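Local coordinates for protein D-lactate dehydrogenase (Fermentative) (Pseudomonas aeruginosa, PDB 6ABJ) that probably reduces pyruvate to D-lactate with NADH as a tetrameric fermentative D-lactate dehydrogenase of the D-isomer specific 2-hydroxyacid dehydrogenase family, at residues 18-23 with 59-64; 85-90 with 329-334; 164-169 with 209-214; 231-236 with 256-261. One frame throughout, in Å; residues are numbered along the deposited sequence.

Contact 1: residues 18-23 with 59-64; sequences RILFFS and QGFEVV
Arg-18 and Phe-61 meet face to face where strand 18-21 joins its parallel neighbour, strand 63-66. The guanidinium lies flat on the phenyl ring with the planes 17° apart, and CZ of Arg-18 stands 3.8 Å from the ring centroid, a cation-pi stack. NH2 is over the middle of the ring, while NH1 of Arg-18 comes within 3.4 Å of Phe-61 CZ. A bend at chi3 (-48°) folds the arginine's end back across the aromatic face. On the opposite face CB of Leu-20 makes a CH-pi contact, 3.9 Å from the centroid, leaving the ring clasped between two alternate residues of one strand.

Hydrogen bonds hold both the arginine and the backbones. Arg-18 NH2 donates to Gly-60 O at 3.0 Å in a nearly straight bond (167°); the oxygen lies in the guanidinium plane, yet the donor sits above the carbonyl plane. Between the strands, Leu-20 N bonds Val-63 O at 3.0 Å, and Val-63 N reaches Arg-18 O in a weak bond of 3.3 Å. Val-63 O also receives a CA-H...O contact from Ile-19.

On the other face of the sheet, Ile-19 and Val-63 lie side by side, CG1 to CB 3.9 Å, and both touch Ile-331 of helix 317-335.

Chemically, the guanidinium meets a pi face with its flat side and a backbone carbonyl with its edge; together these restrict its rotation and tie the start of strand 18-21 to the turn before strand 63-66.

Contact 2: residues 85-90 with 329-334; sequences TRLVAL and DNIAAW
Leu-87 slides over the indole of Trp-334, the two side chains running past each other in opposite directions. CB of Leu-87 stands 4.0 Å from the centroid of the six-membered ring, close to its normal, in a CH-pi contact. With CG anti to the backbone N (chi1 173°), the leucine carries its two methyls onward over the indole: CD2 lies 3.8 Å from Trp-334 CD2, and CD1 reaches toward the pyrrole side near CG and CD1. Trp-334 answers with a chi2 of 82°, which turns its broad face to the strand.

Arg-86 approaches the far end of the indole. It is bent at chi3, and Trp-334 CH2 lies under the centre of one guanidinium face, 3.7 Å from NH1 of Arg-86, but the planes are 51° apart and the groups do not stack. NH1 also forms a salt bridge with Glu-62. One turn back on the helix, CG1 of Ile-331 touches both Leu-87 CD2 and Ala-89 CB, and CD1 comes to 3.9 Å from Ala-89 CB. A water donates to Leu-90 O (2.7 Å) and accepts from Asn-330 ND2 (3.2 Å).

The 329-334 part of helix 317-335 runs roughly antiparallel to strand 87-90 over one face of the parallel sheet. Ile-331 extends to Val-63 on strand 63-66, while on the other flank Asn-330 touches Val-111 of strand 110-111 and Trp-334 packs on Pro-109.

Contact 3: residues 164-169 with 209-214; sequences GVIGTG and ALLAES
Gly-164 and Ile-166 pack against Leu-210 in a buried strand-to-helix contact of the NAD-binding Rossmann domain, where the end of helix 207-213 rests on strand 162-166. Gly-164 has no side chain to stand in the way, and the helix end settles directly on its backbone: its CA is 3.9 Å from Leu-210 CG and 3.4 Å from Ser-214 OG. Leu-210 extends CG anti to the backbone N (chi1 -175°) and spreads its methyls along the strand, with CD1 3.8 Å from Val-165 O and CD2 3.8 Å from Ile-166 CG1. The tip of Ile-166 goes on to Leu-211, CD1 to CD2 4.1 Å, these two side chains crossing at about a right angle.

Ser-214 closes the helix by donating OG to Leu-210 O at 2.7 Å. Glu-213 N reaches the same oxygen from the opposite face of its carbonyl plane.

Beyond the strand the chain enters Gly-167 and Gly-169, consistent with the glycine-rich dinucleotide-binding turn of this fold, and Thr-168 N bonds Asp-190, an NADH-binding residue. Strand 162-166 lies between strands 185-189 and 216-219; Ser-214 touches Leu-187 on the first, Leu-211 touches Val-217 on the second, and Leu-211 also packs against helix 233-238.

Contact 4: residues 231-236 with 256-261; sequences IDAQRL and AAALIE
Leu-236 leans on Ala-258 and Leu-259 where two successive helices, 233-238 and 256-265, lie beside each other on one side of the parallel Rossmann sheet. Its CB points toward the second helix but stands back from it, as does CG, set anti to the carbonyl carbon (chi1 -70°). The methyls do the touching. CD1 presses on the backbone, 3.3 Å from Ala-258 O, and lies 3.8 Å from Ala-258 CB. CD2 turns to Leu-259 and meets its CD2 at 3.8 Å, the two leucines crossing at about a right angle. Leu-259 continues inward to Leu-268 and Leu-271 of strand 268-273, linking the helix pair to the sheet.

Nearer the start of helix 233-238, small residues let the backbones close in. Ala-258 CB is 3.7 Å from Ala-233 N and 4.0 Å from Ala-233 CB, and the CA atoms of the two alanines are 5.1 Å apart.

Asp-232 turns away from the partner segment and serves as the N-cap of helix 233-238. Its OD1 accepts a weak bond from Gln-234 N and a virtually straight one (178°) from Arg-235 N at 2.9 Å, whose donor arrives nearly along the C-O axis of the carboxylate.

The four contacts form two pairs, one in each parallel-sheet unit of the chain. Contacts 1 and 2, centres 10 Å apart, share neighbouring strands 63-66 and 87-90 and are joined by Phe-61 O with Thr-85 OG1, a probable hydrogen bond, and by the packing of Val-64 CG1 on Thr-85 CG2 at 3.7 Å. Contacts 3 and 4, centres 16 Å apart, meet where Leu-211 CD1 packs 3.7 Å from Arg-235 CG. Between the pairs, the centres of contacts 1 and 3 are 43 Å apart. Contact 3 lies nearest the cofactor site: the Ile-166 side chain is about 7 Å from that of NADH-binding Asp-190, though this chain holds no cofactor.

Contact 1: residues 18-23 with 59-64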
loop_
_atom_site.group_PDB
_atom_site.type_symbol
_atom_site.label_atom_id
_atom_site.label_comp_id
_atom_site.label_asym_id
_atom_site.label_seq_id
_atom_site.Cartn_x
_atom_site.Cartn_y
_atom_site.Cartn_z
ATOM N N ARG B 18 8.622 11.569 41.677
ATOM C CA ARG B 18 8.620 10.472 40.721
ATOM C C ARG B 18 7.329 10.531 39.886
ATOM O O ARG B 18 6.236 10.788 40.438
ATOM C CB ARG B 18 8.759 9.102 41.413
ATOM C CG ARG B 18 10.006 8.959 42.288
ATOM C CD ARG B 18 10.308 7.500 42.618
ATOM N NE ARG B 18 9.107 6.786 43.092
ATOM C CZ ARG B 18 8.828 5.502 42.857
ATOM N NH1 ARG B 18 9.630 4.773 42.106
ATOM N NH2 ARG B 18 7.720 4.946 43.351
ATOM N N ILE B 19 7.471 10.327 38.570
ATOM C CA ILE B 19 6.308 10.437 37.627
ATOM C C ILE B 19 6.283 9.180 36.784
ATOM O O ILE B 19 7.309 8.793 36.214
ATOM C CB ILE B 19 6.379 11.679 36.695
ATOM C CG1 ILE B 19 6.500 12.982 37.494
ATOM C CG2 ILE B 19 5.124 11.770 35.815
ATOM C CD1 ILE B 19 7.079 14.143 36.728
ATOM N N LEU B 20 5.150 8.480 36.828
ATOM C CA LEU B 20 4.941 7.304 36.007
ATOM C C LEU B 20 4.057 7.680 34.804
ATOM O O LEU B 20 2.914 8.115 34.977
ATOM C CB LEU B 20 4.306 6.141 36.812
ATOM C CG LEU B 20 4.035 4.849 36.015
ATOM C CD1 LEU B 20 5.318 4.240 35.447
ATOM C CD2 LEU B 20 3.295 3.851 36.904
ATOM N N PHE B 21 4.592 7.470 33.590
ATOM C CA PHE B 21 3.850 7.687 32.341
ATOM C C PHE B 21 3.263 6.375 31.801
ATOM O O PHE B 21 4.011 5.419 31.642
ATOM C CB PHE B 21 4.799 8.217 31.267
ATOM C CG PHE B 21 5.375 9.589 31.558
ATOM C CD1 PHE B 21 6.384 9.762 32.519
ATOM C CD2 PHE B 21 4.934 10.690 30.846
ATOM C CE1 PHE B 21 6.915 11.028 32.765
ATOM C CE2 PHE B 21 5.473 11.941 31.060
ATOM C CZ PHE B 21 6.457 12.118 32.047
ATOM N N PHE B 22 1.940 6.337 31.601
ATOM C CA PHE B 22 1.288 5.221 31.005
ATOM C C PHE B 22 1.095 5.588 29.510
ATOM O O PHE B 22 1.215 6.764 29.140
ATOM C CB PHE B 22 -0.070 4.928 31.636
ATOM C CG PHE B 22 0.003 4.274 32.958
ATOM C CD1 PHE B 22 0.051 2.890 33.065
ATOM C CD2 PHE B 22 0.064 5.058 34.132
ATOM C CE1 PHE B 22 0.140 2.274 34.305
ATOM C CE2 PHE B 22 0.167 4.442 35.380
ATOM C CZ PHE B 22 0.196 3.040 35.464
ATOM N N SER B 23 0.902 4.552 28.694
ATOM C CA SER B 23 0.714 4.663 27.206
ATOM C C SER B 23 1.876 5.412 26.530
ATOM O O SER B 23 1.690 6.186 25.636
ATOM C CB SER B 23 -0.640 5.281 26.898
ATOM O OG SER B 23 -1.730 4.459 27.395
ATOM N N GLN B 59 1.725 2.175 41.963
ATOM C CA GLN B 59 1.797 2.113 43.415
ATOM C C GLN B 59 3.106 2.776 43.882
ATOM O O GLN B 59 4.202 2.421 43.430
ATOM C CB GLN B 59 1.716 0.678 43.939
ATOM C CG GLN B 59 1.816 0.624 45.475
ATOM C CD GLN B 59 0.937 -0.414 46.129
ATOM O OE1 GLN B 59 0.489 -1.377 45.499
ATOM N NE2 GLN B 59 0.688 -0.223 47.419
ATOM N N GLY B 60 2.957 3.741 44.777
ATOM C CA GLY B 60 4.081 4.444 45.353
ATOM C C GLY B 60 4.531 5.632 44.533
ATOM O O GLY B 60 5.479 6.299 44.915
ATOM N N PHE B 61 3.902 5.874 43.379
ATOM C CA PHE B 61 4.263 7.004 42.531
ATOM C C PHE B 61 3.329 8.147 42.834
ATOM O O PHE B 61 2.075 8.004 42.826
ATOM C CB PHE B 61 4.165 6.652 41.019
ATOM C CG PHE B 61 5.310 5.834 40.495
ATOM C CD1 PHE B 61 6.421 6.472 39.963
ATOM C CD2 PHE B 61 5.285 4.443 40.525
ATOM C CE1 PHE B 61 7.494 5.758 39.447
ATOM C CE2 PHE B 61 6.348 3.709 39.998
ATOM C CZ PHE B 61 7.457 4.379 39.459
ATOM N N GLU B 62 3.934 9.299 43.087
ATOM C CA GLU B 62 3.182 10.458 43.501
ATOM C C GLU B 62 2.410 11.086 42.375
ATOM O O GLU B 62 1.327 11.684 42.583
ATOM C CB GLU B 62 4.130 11.504 44.063
ATOM C CG GLU B 62 3.422 12.307 45.107
ATOM C CD GLU B 62 4.344 13.067 46.020
ATOM O OE1 GLU B 62 5.557 12.737 46.094
ATOM O OE2 GLU B 62 3.821 13.999 46.642
ATOM N N VAL B 63 2.981 10.947 41.171
ATOM C CA VAL B 63 2.368 11.553 40.003
ATOM C C VAL B 63 2.290 10.532 38.896
ATOM O O VAL B 63 3.239 9.755 38.691
ATOM C CB VAL B 63 3.138 12.784 39.507
ATOM C CG1 VAL B 63 2.447 13.377 38.262
ATOM C CG2 VAL B 63 3.226 13.812 40.629
ATOM N N VAL B 64 1.124 10.491 38.263
ATOM C CA VAL B 64 0.936 9.632 37.081
ATOM C C VAL B 64 0.583 10.526 35.923
ATOM O O VAL B 64 -0.229 11.458 36.057
ATOM C CB VAL B 64 -0.051 8.447 37.307
ATOM C CG1 VAL B 64 0.387 7.604 38.491
ATOM C CG2 VAL B 64 -1.475 8.902 37.479
#

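Contact 2: residues 85-90 with 329-334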
loop_
_atom_site.group_PDB
_atom_site.type_symbol
_atom_site.label_atom_id
_atom_site.label_comp_id
_atom_site.label_asym_id
_atom_site.label_seq_id
_atom_site.Cartn_x
_atom_site.Cartn_y
_atom_site.Cartn_z
ATOM N N THR B 85 -0.957 7.645 44.884
ATOM C CA THR B 85 -0.790 8.625 43.824
ATOM C C THR B 85 -1.511 9.874 44.231
ATOM O O THR B 85 -2.636 9.798 44.734
ATOM C CB THR B 85 -1.292 8.069 42.482
ATOM O OG1 THR B 85 -0.452 6.977 42.110
ATOM C CG2 THR B 85 -1.282 9.133 41.427
ATOM N N ARG B 86 -0.873 11.033 44.076
ATOM C CA ARG B 86 -1.474 12.281 44.587
ATOM C C ARG B 86 -1.835 13.282 43.505
ATOM O O ARG B 86 -2.580 14.214 43.764
ATOM C CB ARG B 86 -0.573 12.961 45.647
ATOM C CG ARG B 86 -0.354 12.171 46.948
ATOM C CD ARG B 86 0.668 12.899 47.855
ATOM N NE ARG B 86 0.263 14.295 48.170
ATOM C CZ ARG B 86 1.094 15.350 48.258
ATOM N NH1 ARG B 86 2.419 15.230 48.127
ATOM N NH2 ARG B 86 0.593 16.555 48.490
ATOM N N LEU B 87 -1.379 13.056 42.263
ATOM C CA LEU B 87 -1.727 13.924 41.154
ATOM C C LEU B 87 -1.797 13.103 39.827
ATOM O O LEU B 87 -0.948 12.262 39.578
ATOM C CB LEU B 87 -0.698 15.047 41.012
ATOM C CG LEU B 87 -0.819 15.964 39.795
ATOM C CD1 LEU B 87 -1.980 16.943 39.831
ATOM C CD2 LEU B 87 0.485 16.704 39.643
ATOM N N VAL B 88 -2.819 13.406 39.028
ATOM C CA VAL B 88 -2.942 12.883 37.679
ATOM C C VAL B 88 -2.654 14.039 36.730
ATOM O O VAL B 88 -3.377 15.010 36.723
ATOM C CB VAL B 88 -4.406 12.412 37.433
ATOM C CG1 VAL B 88 -4.604 11.970 35.967
ATOM C CG2 VAL B 88 -4.772 11.281 38.383
ATOM N N ALA B 89 -1.571 13.942 35.968
ATOM C CA ALA B 89 -1.199 14.962 34.988
ATOM C C ALA B 89 -1.537 14.394 33.605
ATOM O O ALA B 89 -0.957 13.358 33.218
ATOM C CB ALA B 89 0.279 15.256 35.027
ATOM N N LEU B 90 -2.418 15.076 32.867
ATOM C CA LEU B 90 -2.800 14.626 31.482
ATOM C C LEU B 90 -1.900 15.367 30.535
ATOM O O LEU B 90 -1.858 16.627 30.523
ATOM C CB LEU B 90 -4.220 14.953 31.150
ATOM C CG LEU B 90 -5.275 14.634 32.185
ATOM C CD1 LEU B 90 -6.605 15.193 31.767
ATOM C CD2 LEU B 90 -5.351 13.140 32.380
ATOM N N ASP B 329 5.741 21.908 34.125
ATOM C CA ASP B 329 5.399 23.117 34.869
ATOM C C ASP B 329 4.125 22.940 35.683
ATOM O O ASP B 329 4.051 23.427 36.826
ATOM C CB ASP B 329 5.296 24.353 33.972
ATOM C CG ASP B 329 6.666 24.845 33.466
ATOM O OD1 ASP B 329 7.738 24.398 33.993
ATOM O OD2 ASP B 329 6.669 25.725 32.567
ATOM N N ASN B 330 3.107 22.286 35.117
ATOM C CA ASN B 330 1.872 22.031 35.862
ATOM C C ASN B 330 2.159 21.223 37.131
ATOM O O ASN B 330 1.530 21.422 38.183
ATOM C CB ASN B 330 0.811 21.262 35.040
ATOM C CG ASN B 330 0.179 22.079 33.962
ATOM O OD1 ASN B 330 0.248 23.311 33.930
ATOM N ND2 ASN B 330 -0.488 21.364 33.024
ATOM N N ILE B 331 3.104 20.308 37.009
ATOM C CA ILE B 331 3.412 19.395 38.097
ATOM C C ILE B 331 4.168 20.167 39.204
ATOM O O ILE B 331 3.882 19.960 40.407
ATOM C CB ILE B 331 4.206 18.155 37.594
ATOM C CG1 ILE B 331 3.270 17.191 36.843
ATOM C CG2 ILE B 331 4.805 17.365 38.757
ATOM C CD1 ILE B 331 3.984 16.133 36.020
ATOM N N ALA B 332 5.113 21.021 38.787
ATOM C CA ALA B 332 5.908 21.869 39.734
ATOM C C ALA B 332 4.959 22.812 40.474
ATOM O O ALA B 332 5.071 23.035 41.680
ATOM C CB ALA B 332 6.985 22.640 38.969
ATOM N N ALA B 333 4.000 23.336 39.729
ATOM C CA ALA B 333 2.993 24.234 40.274
ATOM C C ALA B 333 2.090 23.543 41.294
ATOM O O ALA B 333 1.847 24.078 42.410
ATOM C CB ALA B 333 2.210 24.909 39.172
ATOM N N TRP B 334 1.601 22.352 40.978
ATOM C CA TRP B 334 0.793 21.636 41.946
ATOM C C TRP B 334 1.567 21.460 43.238
ATOM O O TRP B 334 1.039 21.681 44.349
ATOM C CB TRP B 334 0.373 20.262 41.399
ATOM C CG TRP B 334 -0.077 19.265 42.457
ATOM C CD1 TRP B 334 -1.331 19.169 43.056
ATOM C CD2 TRP B 334 0.724 18.198 43.092
ATOM N NE1 TRP B 334 -1.361 18.152 43.976
ATOM C CE2 TRP B 334 -0.167 17.530 44.046
ATOM C CE3 TRP B 334 2.031 17.746 42.964
ATOM C CZ2 TRP B 334 0.256 16.466 44.825
ATOM C CZ3 TRP B 334 2.443 16.670 43.757
ATOM C CH2 TRP B 334 1.576 16.049 44.662
HETATM O O HOH W 1 -0.461 18.414 31.907
#

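Contact 3: residues 164-169 with 209-214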
loop_
_atom_site.group_PDB
_atom_site.type_symbol
_atom_site.label_atom_id
_atom_site.label_comp_id
_atom_site.label_asym_id
_atom_site.label_seq_id
_atom_site.Cartn_x
_atom_site.Cartn_y
_atom_site.Cartn_z
ATOM N N GLY B 164 -13.167 28.966 3.828
ATOM C CA GLY B 164 -14.016 29.364 4.934
ATOM C C GLY B 164 -13.528 28.784 6.237
ATOM O O GLY B 164 -13.454 27.557 6.433
ATOM N N VAL B 165 -13.230 29.694 7.163
ATOM C CA VAL B 165 -12.713 29.360 8.462
ATOM C C VAL B 165 -13.796 29.498 9.488
ATOM O O VAL B 165 -14.305 30.636 9.738
ATOM C CB VAL B 165 -11.583 30.300 8.807
ATOM C CG1 VAL B 165 -10.935 29.877 10.124
ATOM C CG2 VAL B 165 -10.586 30.349 7.669
ATOM N N ILE B 166 -14.173 28.377 10.072
ATOM C CA ILE B 166 -15.181 28.368 11.075
ATOM C C ILE B 166 -14.488 28.333 12.446
ATOM O O ILE B 166 -13.962 27.303 12.884
ATOM C CB ILE B 166 -16.128 27.184 10.878
ATOM C CG1 ILE B 166 -16.866 27.387 9.547
ATOM C CG2 ILE B 166 -17.180 27.078 12.004
ATOM C CD1 ILE B 166 -17.703 26.203 9.192
ATOM N N GLY B 167 -14.499 29.500 13.105
ATOM C CA GLY B 167 -13.819 29.644 14.419
ATOM C C GLY B 167 -12.511 30.337 14.216
ATOM O O GLY B 167 -11.583 29.791 13.609
ATOM N N THR B 168 -12.424 31.569 14.697
ATOM C CA THR B 168 -11.258 32.389 14.445
ATOM C C THR B 168 -10.488 32.727 15.716
ATOM O O THR B 168 -9.852 33.773 15.789
ATOM C CB THR B 168 -11.587 33.657 13.639
ATOM O OG1 THR B 168 -12.615 34.448 14.301
ATOM C CG2 THR B 168 -12.065 33.264 12.242
ATOM N N GLY B 169 -10.486 31.770 16.631
ATOM C CA GLY B 169 -9.501 31.672 17.679
ATOM C C GLY B 169 -8.100 31.549 17.182
ATOM O O GLY B 169 -7.799 31.734 16.014
ATOM N N ALA B 209 -23.876 31.240 4.744
ATOM C CA ALA B 209 -23.306 31.823 3.570
ATOM C C ALA B 209 -21.850 31.375 3.379
ATOM O O ALA B 209 -21.445 31.056 2.256
ATOM C CB ALA B 209 -23.381 33.303 3.680
ATOM N N LEU B 210 -21.097 31.268 4.481
ATOM C CA LEU B 210 -19.776 30.654 4.424
ATOM C C LEU B 210 -19.822 29.264 3.795
ATOM O O LEU B 210 -19.018 28.947 2.898
ATOM C CB LEU B 210 -19.137 30.597 5.796
ATOM C CG LEU B 210 -17.706 30.076 5.847
ATOM C CD1 LEU B 210 -16.997 30.733 7.058
ATOM C CD2 LEU B 210 -17.713 28.596 5.998
ATOM N N LEU B 211 -20.754 28.443 4.231
ATOM C CA LEU B 211 -20.843 27.088 3.779
ATOM C C LEU B 211 -21.215 27.060 2.280
ATOM O O LEU B 211 -20.628 26.289 1.460
ATOM C CB LEU B 211 -21.798 26.331 4.642
ATOM C CG LEU B 211 -21.332 25.982 6.082
ATOM C CD1 LEU B 211 -22.465 25.360 6.876
ATOM C CD2 LEU B 211 -20.161 25.072 6.131
ATOM N N ALA B 212 -22.155 27.884 1.896
ATOM C CA ALA B 212 -22.546 27.889 0.451
ATOM C C ALA B 212 -21.433 28.474 -0.478
ATOM O O ALA B 212 -21.334 28.065 -1.613
ATOM C CB ALA B 212 -23.805 28.679 0.288
ATOM N N GLU B 213 -20.547 29.327 0.019
ATOM C CA GLU B 213 -19.626 30.027 -0.828
ATOM C C GLU B 213 -18.250 29.401 -0.885
ATOM O O GLU B 213 -17.496 29.687 -1.807
ATOM C CB GLU B 213 -19.478 31.493 -0.374
ATOM C CG GLU B 213 -20.768 32.343 -0.586
ATOM C CD GLU B 213 -20.751 33.756 -0.103
ATOM O OE1 GLU B 213 -19.684 34.309 -0.070
ATOM O OE2 GLU B 213 -21.862 34.336 0.162
ATOM N N SER B 214 -17.899 28.582 0.096
ATOM C CA SER B 214 -16.532 28.170 0.266
ATOM C C SER B 214 -16.158 26.942 -0.617
ATOM O O SER B 214 -16.920 25.999 -0.693
ATOM C CB SER B 214 -16.323 27.808 1.727
ATOM O OG SER B 214 -16.362 28.934 2.554
#

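Contact 4: residues 231-236 with 256-261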
loop_
_atom_site.group_PDB
_atom_site.type_symbol
_atom_site.label_atom_id
_atom_site.label_comp_id
_atom_site.label_asym_id
_atom_site.label_seq_id
_atom_site.Cartn_x
_atom_site.Cartn_y
_atom_site.Cartn_z
ATOM N N ILE B 231 -21.485 20.291 11.717
ATOM C CA ILE B 231 -21.632 19.775 10.357
ATOM C C ILE B 231 -22.421 18.461 10.390
ATOM O O ILE B 231 -21.887 17.426 10.719
ATOM C CB ILE B 231 -20.278 19.522 9.676
ATOM C CG1 ILE B 231 -19.356 20.753 9.747
ATOM C CG2 ILE B 231 -20.496 19.096 8.244
ATOM C CD1 ILE B 231 -19.891 22.007 9.128
ATOM N N ASP B 232 -23.692 18.566 10.082
ATOM C CA ASP B 232 -24.613 17.464 10.153
ATOM C C ASP B 232 -25.132 17.386 8.759
ATOM O O ASP B 232 -24.654 18.100 7.914
ATOM C CB ASP B 232 -25.741 17.732 11.197
ATOM C CG ASP B 232 -26.515 19.032 10.940
ATOM O OD1 ASP B 232 -26.408 19.618 9.840
ATOM O OD2 ASP B 232 -27.282 19.454 11.872
ATOM N N ALA B 233 -26.123 16.564 8.499
ATOM C CA ALA B 233 -26.584 16.384 7.127
ATOM C C ALA B 233 -27.100 17.659 6.432
ATOM O O ALA B 233 -27.023 17.804 5.188
ATOM C CB ALA B 233 -27.648 15.310 7.105
ATOM N N GLN B 234 -27.643 18.559 7.244
ATOM C CA GLN B 234 -28.195 19.829 6.794
ATOM C C GLN B 234 -27.065 20.752 6.407
ATOM O O GLN B 234 -27.043 21.292 5.366
ATOM C CB GLN B 234 -29.039 20.470 7.922
ATOM C CG GLN B 234 -29.139 21.998 7.941
ATOM C CD GLN B 234 -29.242 22.604 9.347
ATOM O OE1 GLN B 234 -29.550 21.918 10.301
ATOM N NE2 GLN B 234 -28.994 23.894 9.467
ATOM N N ARG B 235 -26.127 20.906 7.305
ATOM C CA ARG B 235 -24.984 21.742 7.007
ATOM C C ARG B 235 -24.224 21.191 5.782
ATOM O O ARG B 235 -23.774 21.969 4.941
ATOM C CB ARG B 235 -24.046 21.832 8.209
ATOM C CG ARG B 235 -24.286 23.066 9.053
ATOM C CD ARG B 235 -25.686 23.037 9.635
ATOM N NE ARG B 235 -25.704 23.589 10.982
ATOM C CZ ARG B 235 -25.907 24.872 11.260
ATOM N NH1 ARG B 235 -26.118 25.745 10.281
ATOM N NH2 ARG B 235 -25.899 25.282 12.520
ATOM N N LEU B 236 -24.074 19.866 5.671
ATOM C CA LEU B 236 -23.401 19.285 4.475
ATOM C C LEU B 236 -24.141 19.635 3.211
ATOM O O LEU B 236 -23.522 19.898 2.157
ATOM C CB LEU B 236 -23.250 17.753 4.537
ATOM C CG LEU B 236 -22.259 17.303 5.551
ATOM C CD1 LEU B 236 -22.427 15.840 5.802
ATOM C CD2 LEU B 236 -20.829 17.665 5.102
ATOM N N ALA B 256 -20.259 12.214 11.618
ATOM C CA ALA B 256 -19.509 11.415 10.647
ATOM C C ALA B 256 -20.386 10.562 9.796
ATOM O O ALA B 256 -20.183 10.402 8.586
ATOM C CB ALA B 256 -18.487 10.568 11.379
ATOM N N ALA B 257 -21.445 10.045 10.404
ATOM C CA ALA B 257 -22.389 9.262 9.682
ATOM C C ALA B 257 -22.953 9.977 8.480
ATOM O O ALA B 257 -23.170 9.358 7.488
ATOM C CB ALA B 257 -23.529 8.780 10.634
ATOM N N ALA B 258 -23.264 11.272 8.597
ATOM C CA ALA B 258 -23.807 12.084 7.467
ATOM C C ALA B 258 -22.778 12.388 6.330
ATOM O O ALA B 258 -23.116 12.636 5.178
ATOM C CB ALA B 258 -24.278 13.438 8.032
ATOM N N LEU B 259 -21.503 12.324 6.685
ATOM C CA LEU B 259 -20.432 12.541 5.696
ATOM C C LEU B 259 -20.432 11.461 4.623
ATOM O O LEU B 259 -20.117 11.729 3.488
ATOM C CB LEU B 259 -19.103 12.555 6.396
ATOM C CG LEU B 259 -18.771 13.652 7.420
ATOM C CD1 LEU B 259 -17.479 13.393 8.106
ATOM C CD2 LEU B 259 -18.724 14.962 6.746
ATOM N N ILE B 260 -20.816 10.248 4.983
ATOM C CA ILE B 260 -20.769 9.135 4.083
ATOM C C ILE B 260 -21.640 9.346 2.875
ATOM O O ILE B 260 -21.243 9.111 1.747
ATOM C CB ILE B 260 -21.174 7.854 4.818
ATOM C CG1 ILE B 260 -20.044 7.467 5.763
ATOM C CG2 ILE B 260 -21.419 6.704 3.876
ATOM C CD1 ILE B 260 -20.436 6.407 6.739
ATOM N N GLU B 261 -22.903 9.663 3.086
ATOM C CA GLU B 261 -23.796 9.783 1.965
ATOM C C GLU B 261 -23.390 10.940 1.058
ATOM O O GLU B 261 -23.510 10.816 -0.157
ATOM C CB GLU B 261 -25.272 9.868 2.447
ATOM C CG GLU B 261 -25.778 8.485 2.902
ATOM C CD GLU B 261 -25.559 7.343 1.873
ATOM O OE1 GLU B 261 -25.945 7.483 0.681
ATOM O OE2 GLU B 261 -25.012 6.271 2.238
#